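Local coordinates for acyl-CoA N-acyltransferases (NAT) superfamily protein (Arabidopsis thaliana, PDB 6TH0) that binds acetyl-CoA in its GNAT domain and probably transfers the acetyl group to N-terminal methionines of transmembrane proteins and to lysine side chains, at residues I144-L158 and Q167-N179. Residues are numbered along the deposited sequence; the frame is centred on the assembly and turned at random.
Sequences IRLYKRMSFRCVRRL and QHFDSYLFVYFIN. With ACO (acetyl coenzyme *a), chain C.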
ATOM      1  N   ILE A 144       4.817  -3.402  11.309  1.00 39.95           N
ATOM      2  CA  ILE A 144       3.781  -3.488  12.344  1.00 40.47           C
ATOM      3  C   ILE A 144       3.700  -2.188  13.142  1.00 43.17           C
ATOM      4  O   ILE A 144       2.611  -1.640  13.353  1.00 43.12           O
ATOM      5  CB  ILE A 144       4.038  -4.701  13.255  1.00 39.37           C
ATOM      6  CG1 ILE A 144       3.899  -5.999  12.447  1.00 42.31           C
ATOM      7  CG2 ILE A 144       3.138  -4.665  14.498  1.00 46.00           C
ATOM      8  CD1 ILE A 144       4.346  -7.239  13.215  1.00 50.37           C
ATOM      9  N   ARG A 145       4.847  -1.676  13.617  1.00 42.35           N
ATOM     10  CA  ARG A 145       4.834  -0.424  14.377  1.00 43.61           C
ATOM     11  C   ARG A 145       4.288   0.736  13.548  1.00 45.58           C
ATOM     12  O   ARG A 145       3.609   1.629  14.080  1.00 44.90           O
ATOM     13  CB  ARG A 145       6.237  -0.090  14.895  1.00 48.07           C
ATOM     14  CG  ARG A 145       6.790  -1.096  15.894  1.00 53.48           C
ATOM     15  CD  ARG A 145       8.040  -0.588  16.636  1.00 60.85           C
ATOM     16  NE  ARG A 145       9.129  -0.214  15.732  1.00 61.74           N
ATOM     17  CZ  ARG A 145      10.087  -1.046  15.320  1.00 66.51           C
ATOM     18  NH1 ARG A 145      11.038  -0.615  14.500  1.00 63.83           N
ATOM     19  NH2 ARG A 145      10.091  -2.313  15.716  1.00 63.91           N
ATOM     20  N   LEU A 146       4.620   0.768  12.259  1.00 41.55           N
ATOM     21  CA  LEU A 146       4.176   1.849  11.377  1.00 40.70           C
ATOM     22  C   LEU A 146       2.658   1.858  11.233  1.00 36.30           C
ATOM     23  O   LEU A 146       2.005   2.903  11.357  1.00 40.25           O
ATOM     24  CB  LEU A 146       4.843   1.696  10.004  1.00 40.13           C
ATOM     25  CG  LEU A 146       4.432   2.646   8.874  1.00 36.85           C
ATOM     26  CD1 LEU A 146       4.724   4.081   9.248  1.00 45.98           C
ATOM     27  CD2 LEU A 146       5.156   2.265   7.567  1.00 41.06           C
ATOM     28  N   TYR A 147       2.075   0.709  10.938  1.00 38.27           N
ATOM     29  CA  TYR A 147       0.632   0.710  10.722  1.00 41.30           C
ATOM     30  C   TYR A 147      -0.112   0.956  12.028  1.00 41.84           C
ATOM     31  O   TYR A 147      -1.119   1.678  12.049  1.00 39.44           O
ATOM     32  CB  TYR A 147       0.217  -0.587  10.033  1.00 34.94           C
ATOM     33  CG  TYR A 147       0.503  -0.537   8.539  1.00 37.90           C
ATOM     34  CD1 TYR A 147      -0.280   0.237   7.688  1.00 38.65           C
ATOM     35  CD2 TYR A 147       1.580  -1.220   7.984  1.00 37.80           C
ATOM     36  CE1 TYR A 147      -0.024   0.303   6.339  1.00 40.88           C
ATOM     37  CE2 TYR A 147       1.847  -1.153   6.636  1.00 39.66           C
ATOM     38  CZ  TYR A 147       1.045  -0.384   5.818  1.00 43.62           C
ATOM     39  OH  TYR A 147       1.290  -0.316   4.472  1.00 43.52           O
ATOM     40  N   LYS A 148       0.390   0.402  13.138  1.00 38.70           N
ATOM     41  CA  LYS A 148      -0.184   0.713  14.447  1.00 36.92           C
ATOM     42  C   LYS A 148      -0.119   2.213  14.735  1.00 43.89           C
ATOM     43  O   LYS A 148      -1.074   2.799  15.262  1.00 48.35           O
ATOM     44  CB  LYS A 148       0.536  -0.085  15.535  1.00 44.05           C
ATOM     45  CG  LYS A 148      -0.103   0.026  16.897  1.00 55.34           C
ATOM     46  CD  LYS A 148       0.529  -0.949  17.885  1.00 62.65           C
ATOM     47  CE  LYS A 148       0.083  -0.660  19.309  1.00 68.92           C
ATOM     48  NZ  LYS A 148       0.565   0.666  19.801  1.00 73.81           N
ATOM     49  N   ARG A 149       0.993   2.854  14.367  1.00 44.02           N
ATOM     50  CA  ARG A 149       1.153   4.284  14.598  1.00 45.59           C
ATOM     51  C   ARG A 149       0.128   5.083  13.806  1.00 50.55           C
ATOM     52  O   ARG A 149      -0.310   6.153  14.251  1.00 50.58           O
ATOM     53  CB  ARG A 149       2.554   4.713  14.162  1.00 52.09           C
ATOM     54  CG  ARG A 149       2.951   6.131  14.505  1.00 61.18           C
ATOM     55  CD  ARG A 149       4.393   6.394  14.069  1.00 70.87           C
ATOM     56  NE  ARG A 149       5.359   5.477  14.677  1.00 74.81           N
ATOM     57  CZ  ARG A 149       6.122   4.622  13.999  1.00 75.90           C
ATOM     58  NH1 ARG A 149       6.045   4.547  12.674  1.00 70.59           N
ATOM     59  NH2 ARG A 149       6.969   3.838  14.651  1.00 76.07           N
ATOM     60  N   MET A 150      -0.257   4.574  12.636  1.00 47.61           N
ATOM     61  CA  MET A 150      -1.302   5.137  11.790  1.00 51.42           C
ATOM     62  C   MET A 150      -2.707   4.780  12.250  1.00 49.69           C
ATOM     63  O   MET A 150      -3.662   5.058  11.521  1.00 50.57           O
ATOM     64  CB  MET A 150      -1.097   4.683  10.341  1.00 47.80           C
ATOM     65  CG  MET A 150       0.168   5.220   9.687  1.00 55.22           C
ATOM     66  SD  MET A 150       0.206   7.014   9.817  1.00 75.46           S
ATOM     67  CE  MET A 150      -1.206   7.468   8.814  1.00 67.62           C
ATOM     68  N   SER A 151      -2.850   4.125  13.399  1.00 47.66           N
ATOM     69  CA  SER A 151      -4.131   3.727  13.967  1.00 49.36           C
ATOM     70  C   SER A 151      -4.769   2.531  13.273  1.00 47.54           C
ATOM     71  O   SER A 151      -5.975   2.310  13.465  1.00 49.63           O
ATOM     72  CB  SER A 151      -5.145   4.883  13.966  1.00 55.19           C
ATOM     73  OG  SER A 151      -4.769   5.909  14.868  1.00 54.84           O
ATOM     74  N   PHE A 152      -4.033   1.746  12.477  1.00 37.23           N
ATOM     75  CA  PHE A 152      -4.606   0.521  11.926  1.00 39.74           C
ATOM     76  C   PHE A 152      -4.740  -0.516  13.028  1.00 42.93           C
ATOM     77  O   PHE A 152      -3.895  -0.596  13.927  1.00 42.23           O
ATOM     78  CB  PHE A 152      -3.751  -0.053  10.781  1.00 35.28           C
ATOM     79  CG  PHE A 152      -3.884   0.673   9.474  1.00 33.13           C
ATOM     80  CD1 PHE A 152      -3.490   1.996   9.358  1.00 38.19           C
ATOM     81  CD2 PHE A 152      -4.371   0.028   8.329  1.00 34.27           C
ATOM     82  CE1 PHE A 152      -3.581   2.651   8.150  1.00 39.15           C
ATOM     83  CE2 PHE A 152      -4.463   0.682   7.130  1.00 39.84           C
ATOM     84  CZ  PHE A 152      -4.080   2.000   7.029  1.00 44.87           C
ATOM     85  N   ARG A 153      -5.809  -1.311  12.967  1.00 39.20           N
ATOM     86  CA  ARG A 153      -6.034  -2.369  13.946  1.00 40.88           C
ATOM     87  C   ARG A 153      -5.449  -3.668  13.397  1.00 43.56           C
ATOM     88  O   ARG A 153      -5.710  -4.031  12.248  1.00 42.66           O
ATOM     89  CB  ARG A 153      -7.529  -2.548  14.219  1.00 41.03           C
ATOM     90  CG  ARG A 153      -8.040  -1.763  15.381  1.00 48.85           C
ATOM     91  CD  ARG A 153      -7.964  -0.285  15.101  1.00 48.71           C
ATOM     92  NE  ARG A 153      -8.677   0.454  16.142  1.00 48.55           N
ATOM     93  CZ  ARG A 153      -8.811   1.775  16.171  1.00 52.97           C
ATOM     94  NH1 ARG A 153      -8.267   2.521  15.216  1.00 55.84           N
ATOM     95  NH2 ARG A 153      -9.493   2.347  17.157  1.00 52.11           N
ATOM     96  N   CYS A 154      -4.683  -4.376  14.229  1.00 44.94           N
ATOM     97  CA  CYS A 154      -4.158  -5.698  13.889  1.00 38.36           C
ATOM     98  C   CYS A 154      -5.236  -6.726  14.211  1.00 42.37           C
ATOM     99  O   CYS A 154      -5.637  -6.868  15.375  1.00 43.28           O
ATOM    100  CB  CYS A 154      -2.874  -5.991  14.668  1.00 44.62           C
ATOM    101  SG  CYS A 154      -2.084  -7.512  14.045  1.00 45.87           S
ATOM    102  N   VAL A 155      -5.792  -7.358  13.174  1.00 44.76           N
ATOM    103  CA  VAL A 155      -6.975  -8.193  13.342  1.00 49.20           C
ATOM    104  C   VAL A 155      -6.640  -9.642  13.686  1.00 41.39           C
ATOM    105  O   VAL A 155      -7.134 -10.178  14.684  1.00 43.55           O
ATOM    106  CB  VAL A 155      -7.845  -8.140  12.072  1.00 48.98           C
ATOM    107  CG1 VAL A 155      -9.057  -9.053  12.215  1.00 47.45           C
ATOM    108  CG2 VAL A 155      -8.240  -6.713  11.770  1.00 50.14           C
ATOM    109  N   ARG A 156      -5.826 -10.293  12.856  1.00 42.77           N
ATOM    110  CA  ARG A 156      -5.595 -11.725  13.019  1.00 45.22           C
ATOM    111  C   ARG A 156      -4.372 -12.132  12.214  1.00 39.95           C
ATOM    112  O   ARG A 156      -3.916 -11.412  11.324  1.00 41.92           O
ATOM    113  CB  ARG A 156      -6.824 -12.538  12.588  1.00 50.52           C
ATOM    114  CG  ARG A 156      -7.303 -12.262  11.157  1.00 44.65           C
ATOM    115  CD  ARG A 156      -8.781 -12.659  11.065  1.00 53.45           C
ATOM    116  NE  ARG A 156      -9.378 -12.192   9.824  1.00 54.52           N
ATOM    117  CZ  ARG A 156     -10.684 -11.991   9.655  1.00 60.06           C
ATOM    118  NH1 ARG A 156     -11.526 -12.204  10.659  1.00 61.51           N
ATOM    119  NH2 ARG A 156     -11.144 -11.570   8.483  1.00 65.56           N
ATOM    120  N   ARG A 157      -3.869 -13.324  12.517  1.00 36.99           N
ATOM    121  CA  ARG A 157      -2.722 -13.901  11.832  1.00 39.43           C
ATOM    122  C   ARG A 157      -3.178 -14.917  10.786  1.00 46.64           C
ATOM    123  O   ARG A 157      -4.010 -15.783  11.081  1.00 51.15           O
ATOM    124  CB  ARG A 157      -1.797 -14.582  12.837  1.00 40.12           C
ATOM    125  CG  ARG A 157      -0.481 -15.075  12.250  1.00 40.15           C
ATOM    126  CD  ARG A 157       0.324 -15.798  13.308  1.00 43.87           C
ATOM    127  NE  ARG A 157       1.662 -16.110  12.826  1.00 53.27           N
ATOM    128  CZ  ARG A 157       2.738 -15.391  13.126  1.00 51.50           C
ATOM    129  NH1 ARG A 157       3.916 -15.744  12.646  1.00 46.32           N
ATOM    130  NH2 ARG A 157       2.637 -14.320  13.908  1.00 47.34           N
ATOM    131  N   LEU A 158      -2.649 -14.794   9.568  1.00 42.02           N
ATOM    132  CA  LEU A 158      -2.914 -15.739   8.485  1.00 42.60           C
ATOM    133  C   LEU A 158      -1.672 -16.598   8.266  1.00 42.73           C
ATOM    134  O   LEU A 158      -0.603 -16.077   7.941  1.00 47.10           O
ATOM    135  CB  LEU A 158      -3.290 -15.012   7.193  1.00 46.65           C
ATOM    136  CG  LEU A 158      -4.664 -14.338   7.247  1.00 47.80           C
ATOM    137  CD1 LEU A 158      -4.685 -13.174   8.227  1.00 55.45           C
ATOM    138  CD2 LEU A 158      -5.133 -13.908   5.865  1.00 58.22           C
ATOM    139  N   GLN A 167      10.139 -20.152   0.844  1.00 59.66           N
ATOM    140  CA  GLN A 167       9.817 -20.366   2.243  1.00 58.92           C
ATOM    141  C   GLN A 167       8.480 -19.685   2.523  1.00 52.28           C
ATOM    142  O   GLN A 167       8.245 -18.570   2.053  1.00 54.33           O
ATOM    143  CB  GLN A 167      10.951 -19.814   3.131  1.00 66.50           C
ATOM    144  CG  GLN A 167      10.979 -20.315   4.565  1.00 79.80           C
ATOM    145  CD  GLN A 167      12.209 -19.831   5.329  1.00 86.02           C
ATOM    146  OE1 GLN A 167      13.103 -19.202   4.758  1.00 79.33           O
ATOM    147  NE2 GLN A 167      12.264 -20.143   6.622  1.00 90.62           N
ATOM    148  N   HIS A 168       7.598 -20.352   3.268  1.00 50.82           N
ATOM    149  CA  HIS A 168       6.312 -19.761   3.628  1.00 48.43           C
ATOM    150  C   HIS A 168       6.408 -18.944   4.912  1.00 49.90           C
ATOM    151  O   HIS A 168       7.090 -19.336   5.863  1.00 54.73           O
ATOM    152  CB  HIS A 168       5.222 -20.826   3.771  1.00 53.16           C
ATOM    153  CG  HIS A 168       4.694 -21.326   2.462  1.00 53.66           C
ATOM    154  ND1 HIS A 168       5.176 -22.464   1.852  1.00 56.89           N
ATOM    155  CD2 HIS A 168       3.760 -20.816   1.626  1.00 53.54           C
ATOM    156  CE1 HIS A 168       4.540 -22.649   0.710  1.00 61.72           C
ATOM    157  NE2 HIS A 168       3.679 -21.660   0.548  1.00 60.36           N
ATOM    158  N   PHE A 169       5.730 -17.796   4.923  1.00 44.70           N
ATOM    159  CA  PHE A 169       5.718 -16.903   6.072  1.00 40.41           C
ATOM    160  C   PHE A 169       4.290 -16.470   6.355  1.00 43.27           C
ATOM    161  O   PHE A 169       3.485 -16.330   5.434  1.00 46.36           O
ATOM    162  CB  PHE A 169       6.571 -15.672   5.818  1.00 35.62           C
ATOM    163  CG  PHE A 169       8.026 -15.978   5.735  1.00 43.24           C
ATOM    164  CD1 PHE A 169       8.804 -16.028   6.880  1.00 51.07           C
ATOM    165  CD2 PHE A 169       8.608 -16.268   4.509  1.00 46.67           C
ATOM    166  CE1 PHE A 169      10.147 -16.329   6.803  1.00 49.74           C
ATOM    167  CE2 PHE A 169       9.957 -16.573   4.423  1.00 51.03           C
ATOM    168  CZ  PHE A 169      10.725 -16.601   5.571  1.00 56.28           C
ATOM    169  N   ASP A 170       3.998 -16.229   7.632  1.00 47.32           N
ATOM    170  CA  ASP A 170       2.674 -15.781   8.050  1.00 38.91           C
ATOM    171  C   ASP A 170       2.527 -14.275   7.818  1.00 42.71           C
ATOM    172  O   ASP A 170       3.509 -13.540   7.671  1.00 42.00           O
ATOM    173  CB  ASP A 170       2.437 -16.094   9.532  1.00 37.42           C
ATOM    174  CG  ASP A 170       2.475 -17.580   9.833  1.00 47.93           C
ATOM    175  OD1 ASP A 170       2.484 -18.396   8.886  1.00 45.89           O
ATOM    176  OD2 ASP A 170       2.500 -17.935  11.036  1.00 47.91           O
ATOM    177  N   SER A 171       1.279 -13.810   7.786  1.00 38.63           N
ATOM    178  CA  SER A 171       1.010 -12.385   7.691  1.00 37.98           C
ATOM    179  C   SER A 171       0.069 -11.963   8.811  1.00 38.09           C
ATOM    180  O   SER A 171      -0.582 -12.790   9.459  1.00 39.50           O
ATOM    181  CB  SER A 171       0.393 -12.012   6.334  1.00 42.15           C
ATOM    182  OG  SER A 171      -0.929 -12.525   6.249  1.00 44.37           O
ATOM    183  N   TYR A 172       0.060 -10.663   9.084  1.00 40.33           N
ATOM    184  CA  TYR A 172      -0.979 -10.053   9.903  1.00 35.51           C
ATOM    185  C   TYR A 172      -1.910  -9.244   9.014  1.00 41.79           C
ATOM    186  O   TYR A 172      -1.451  -8.480   8.160  1.00 41.76           O
ATOM    187  CB  TYR A 172      -0.410  -9.126  10.979  1.00 34.86           C
ATOM    188  CG  TYR A 172       0.284  -9.816  12.108  1.00 39.16           C
ATOM    189  CD1 TYR A 172      -0.376 -10.753  12.885  1.00 36.99           C
ATOM    190  CD2 TYR A 172       1.589  -9.481  12.449  1.00 41.06           C
ATOM    191  CE1 TYR A 172       0.250 -11.364  13.959  1.00 38.89           C
ATOM    192  CE2 TYR A 172       2.219 -10.078  13.534  1.00 37.71           C
ATOM    193  CZ  TYR A 172       1.556 -11.026  14.263  1.00 41.76           C
ATOM    194  OH  TYR A 172       2.183 -11.632  15.312  1.00 40.87           O
ATOM    195  N   LEU A 173      -3.212  -9.409   9.225  1.00 40.29           N
ATOM    196  CA  LEU A 173      -4.211  -8.552   8.590  1.00 39.73           C
ATOM    197  C   LEU A 173      -4.353  -7.256   9.388  1.00 37.52           C
ATOM    198  O   LEU A 173      -4.538  -7.301  10.603  1.00 44.87           O
ATOM    199  CB  LEU A 173      -5.555  -9.270   8.546  1.00 44.88           C
ATOM    200  CG  LEU A 173      -6.773  -8.390   8.219  1.00 44.04           C
ATOM    201  CD1 LEU A 173      -6.687  -7.921   6.773  1.00 43.26           C
ATOM    202  CD2 LEU A 173      -8.101  -9.111   8.497  1.00 54.20           C
ATOM    203  N   PHE A 174      -4.226  -6.102   8.720  1.00 37.37           N
ATOM    204  CA  PHE A 174      -4.404  -4.799   9.365  1.00 42.60           C
ATOM    205  C   PHE A 174      -5.540  -4.070   8.674  1.00 37.91           C
ATOM    206  O   PHE A 174      -5.639  -4.113   7.458  1.00 40.98           O
ATOM    207  CB  PHE A 174      -3.152  -3.903   9.306  1.00 40.02           C
ATOM    208  CG  PHE A 174      -2.159  -4.137  10.405  1.00 38.12           C
ATOM    209  CD1 PHE A 174      -2.193  -3.372  11.557  1.00 41.83           C
ATOM    210  CD2 PHE A 174      -1.154  -5.089  10.258  1.00 43.16           C
ATOM    211  CE1 PHE A 174      -1.246  -3.577  12.576  1.00 44.72           C
ATOM    212  CE2 PHE A 174      -0.224  -5.292  11.250  1.00 42.70           C
ATOM    213  CZ  PHE A 174      -0.263  -4.537  12.402  1.00 42.32           C
ATOM    214  N   VAL A 175      -6.416  -3.415   9.449  1.00 40.16           N
ATOM    215  CA  VAL A 175      -7.558  -2.706   8.879  1.00 39.55           C
ATOM    216  C   VAL A 175      -7.657  -1.319   9.495  1.00 42.35           C
ATOM    217  O   VAL A 175      -7.319  -1.117  10.667  1.00 45.41           O
ATOM    218  CB  VAL A 175      -8.890  -3.471   9.064  1.00 44.37           C
ATOM    219  CG1 VAL A 175      -8.793  -4.864   8.477  1.00 49.21           C
ATOM    220  CG2 VAL A 175      -9.280  -3.523  10.533  1.00 41.60           C
ATOM    221  N   TYR A 176      -8.023  -0.339   8.672  1.00 43.85           N
ATOM    222  CA  TYR A 176      -8.437   0.980   9.145  1.00 42.87           C
ATOM    223  C   TYR A 176      -9.819   1.279   8.571  1.00 40.34           C
ATOM    224  O   TYR A 176      -9.946   1.595   7.382  1.00 45.59           O
ATOM    225  CB  TYR A 176      -7.450   2.070   8.733  1.00 46.53           C
ATOM    226  CG  TYR A 176      -7.803   3.429   9.293  1.00 43.91           C
ATOM    227  CD1 TYR A 176      -7.464   3.771  10.595  1.00 52.95           C
ATOM    228  CD2 TYR A 176      -8.473   4.359   8.529  1.00 56.09           C
ATOM    229  CE1 TYR A 176      -7.789   5.012  11.117  1.00 60.78           C
ATOM    230  CE2 TYR A 176      -8.803   5.603   9.040  1.00 61.52           C
ATOM    231  CZ  TYR A 176      -8.458   5.923  10.330  1.00 63.31           C
ATOM    232  OH  TYR A 176      -8.791   7.160  10.835  1.00 66.72           O
ATOM    233  N   PHE A 177     -10.842   1.245   9.421  1.00 41.98           N
ATOM    234  CA  PHE A 177     -12.201   1.553   8.980  1.00 46.36           C
ATOM    235  C   PHE A 177     -12.486   3.035   9.185  1.00 50.48           C
ATOM    236  O   PHE A 177     -12.179   3.596  10.241  1.00 56.69           O
ATOM    237  CB  PHE A 177     -13.243   0.702   9.707  1.00 47.85           C
ATOM    238  CG  PHE A 177     -13.292  -0.725   9.245  1.00 47.31           C
ATOM    239  CD1 PHE A 177     -13.937  -1.050   8.050  1.00 56.23           C
ATOM    240  CD2 PHE A 177     -12.760  -1.747  10.010  1.00 46.16           C
ATOM    241  CE1 PHE A 177     -14.000  -2.361   7.596  1.00 57.50           C
ATOM    242  CE2 PHE A 177     -12.808  -3.074   9.558  1.00 46.96           C
ATOM    243  CZ  PHE A 177     -13.437  -3.378   8.341  1.00 51.66           C
ATOM    244  N   ILE A 178     -13.113   3.652   8.182  1.00 52.89           N
ATOM    245  CA  ILE A 178     -13.428   5.074   8.261  1.00 79.94           C
ATOM    246  C   ILE A 178     -14.455   5.332   9.348  1.00 91.09           C
ATOM    247  O   ILE A 178     -14.408   6.363  10.030  1.00 98.01           O
ATOM    248  CB  ILE A 178     -13.930   5.595   6.903  1.00 83.59           C
ATOM    249  CG1 ILE A 178     -12.853   5.479   5.827  1.00 86.75           C
ATOM    250  CG2 ILE A 178     -14.416   7.030   7.043  1.00 79.14           C
ATOM    251  CD1 ILE A 178     -11.506   6.075   6.215  1.00 82.71           C
ATOM    252  N   ASN A 179     -15.394   4.408   9.530  1.00 93.42           N
ATOM    253  CA  ASN A 179     -16.340   4.440  10.645  1.00 95.31           C
ATOM    254  C   ASN A 179     -16.261   3.076  11.328  1.00 94.71           C
ATOM    255  O   ASN A 179     -16.954   2.133  10.938  1.00 95.89           O
ATOM    256  CB  ASN A 179     -17.746   4.776  10.164  1.00 97.29           C
ATOM    257  CG  ASN A 179     -17.831   6.169   9.564  1.00102.31           C
ATOM    258  OD1 ASN A 179     -16.994   7.027   9.847  1.00 99.79           O
ATOM    259  ND2 ASN A 179     -18.845   6.401   8.737  1.00109.19           N
TER
HETATM  260  N1A ACO C 301      13.302  11.543  13.266  1.00 86.94           N
HETATM  261  C2A ACO C 301      13.601  10.286  13.740  1.00 84.04           C
HETATM  262  N3A ACO C 301      12.956   9.114  13.601  1.00 82.65           N
HETATM  263  C4A ACO C 301      11.801   9.249  12.841  1.00 81.41           C
HETATM  264  C5A ACO C 301      11.358  10.488  12.278  1.00 84.32           C
HETATM  265  C6A ACO C 301      12.153  11.624  12.523  1.00 89.29           C
HETATM  266  N6A ACO C 301      11.782  12.839  12.009  1.00 92.77           N
HETATM  267  N7A ACO C 301      10.167  10.322  11.560  1.00 83.07           N
HETATM  268  C8A ACO C 301       9.895   9.007  11.686  1.00 82.65           C
HETATM  269  N9A ACO C 301      10.842   8.321  12.447  1.00 77.77           N
HETATM  270  C1B ACO C 301      10.856   6.899  12.795  1.00 74.12           C
HETATM  271  C2B ACO C 301       9.411   6.293  13.106  1.00 73.55           C
HETATM  272  O2B ACO C 301       9.052   6.585  14.391  1.00 65.16           O
HETATM  273  C3B ACO C 301       9.905   4.778  12.953  1.00 70.65           C
HETATM  274  O3B ACO C 301      10.637   4.550  14.055  1.00 65.21           O
HETATM  275  P3B ACO C 301      10.562   2.800  14.617  1.00 75.21           P
HETATM  276  O7A ACO C 301      11.414   2.247  13.505  1.00 77.77           O
HETATM  277  O8A ACO C 301      11.179   2.842  16.004  1.00 83.68           O
HETATM  278  O9A ACO C 301       9.079   2.546  14.486  1.00 80.56           O
HETATM  279  C4B ACO C 301      10.784   4.848  11.659  1.00 63.61           C
HETATM  280  O4B ACO C 301      11.421   6.168  11.670  1.00 69.38           O
HETATM  281  C5B ACO C 301       9.958   4.592  10.385  1.00 49.85           C
HETATM  282  O5B ACO C 301       8.858   5.445  10.307  1.00 50.34           O
HETATM  283  P1A ACO C 301       8.793   6.082   8.787  1.00 48.25           P
HETATM  284  O1A ACO C 301      10.015   6.885   8.533  1.00 52.07           O
HETATM  285  O2A ACO C 301       7.421   6.670   8.615  1.00 46.78           O
HETATM  286  O3A ACO C 301       8.836   4.848   7.628  1.00 41.18           O
HETATM  287  P2A ACO C 301      10.087   4.854   6.648  1.00 47.50           P
HETATM  288  O4A ACO C 301       9.986   5.901   5.600  1.00 41.45           O
HETATM  289  O5A ACO C 301      11.407   4.593   7.325  1.00 48.41           O
HETATM  290  O6A ACO C 301       9.845   3.418   5.702  1.00 44.71           O
HETATM  291  CBP ACO C 301       9.231   1.096   5.563  1.00 41.62           C
HETATM  292  CCP ACO C 301       9.271   2.409   6.459  1.00 38.51           C
HETATM  293  CDP ACO C 301       8.244   1.345   4.446  1.00 41.74           C
HETATM  294  CEP ACO C 301       8.799  -0.108   6.404  1.00 42.68           C
HETATM  295  CAP ACO C 301      10.677   0.928   5.026  1.00 44.31           C
HETATM  296  OAP ACO C 301      11.558   0.489   6.057  1.00 43.56           O
HETATM  297  C9P ACO C 301      10.814  -0.074   3.883  1.00 38.23           C
HETATM  298  O9P ACO C 301      10.787   0.302   2.731  1.00 36.87           O
HETATM  299  N8P ACO C 301      11.048  -1.398   4.190  1.00 39.09           N
HETATM  300  C7P ACO C 301      11.202  -2.440   3.121  1.00 40.61           C
HETATM  301  C6P ACO C 301       9.913  -2.631   2.376  1.00 39.70           C
HETATM  302  C5P ACO C 301       8.921  -3.160   3.351  1.00 48.39           C
HETATM  303  O5P ACO C 301       9.176  -3.941   4.254  1.00 50.27           O
HETATM  304  N4P ACO C 301       7.625  -2.707   3.201  1.00 53.40           N
HETATM  305  C3P ACO C 301       6.666  -3.218   4.179  1.00 61.53           C
HETATM  306  C2P ACO C 301       5.315  -3.284   3.562  1.00 73.49           C
HETATM  307  S1P ACO C 301       4.148  -3.966   4.839  1.00 71.57           S
HETATM  308  C   ACO C 301       4.375  -5.694   4.423  1.00 80.95           C
HETATM  309  O   ACO C 301       4.997  -6.459   5.119  1.00 71.09           O
HETATM  310  CH3 ACO C 301       3.824  -6.140   3.169  1.00 81.07           C
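Phe-174 packs between helix and strand: Tyr-147 CB lies over one face of its ring, 4.2 Å from the centroid, and Cys-154 CB over the other. With its sulfur anti to the backbone N (chi1 -171°), Cys-154 also sets SG 3.8 Å from Tyr-172 CG. Ile-144 CD1 reaches the edge of the Tyr-172 ring, 3.6 Å from CE2. Replacing Tyr-172 by alanine would probably strip Ile-144 CD1 of its ring and leave the Cys-154 sulfur with Phe-174 alone, opening a gap beside it. Tyr-176 CB sits over the centre of the Phe-152 ring, whose opposite face meets Tyr-147. Farther along, Arg-157 NE donates in its guanidinium plane to the anti side of Asp-170 OD2 (2.7 Å), a salt bridge with the two planes nearly perpendicular.

The antiparallel backbones fix this register, interrupted by a classic beta bulge: Val-155 N bonds Leu-173 O (2.9 Å), whereas Leu-173 N bonds Arg-156 O (3.0 Å). A Schellman motif with Ser-151 at C-prime turns the helix into the edge strand. Helix 141-149, whose Arg-145 holds two 3'-phosphate oxygens of acetyl-CoA through NE and NH1 while Arg-149 also reaches this phosphate, thus packs on the C-terminal hairpin of the GNAT fold, where strand 167-177 lies between strands 129-137 and 153-164.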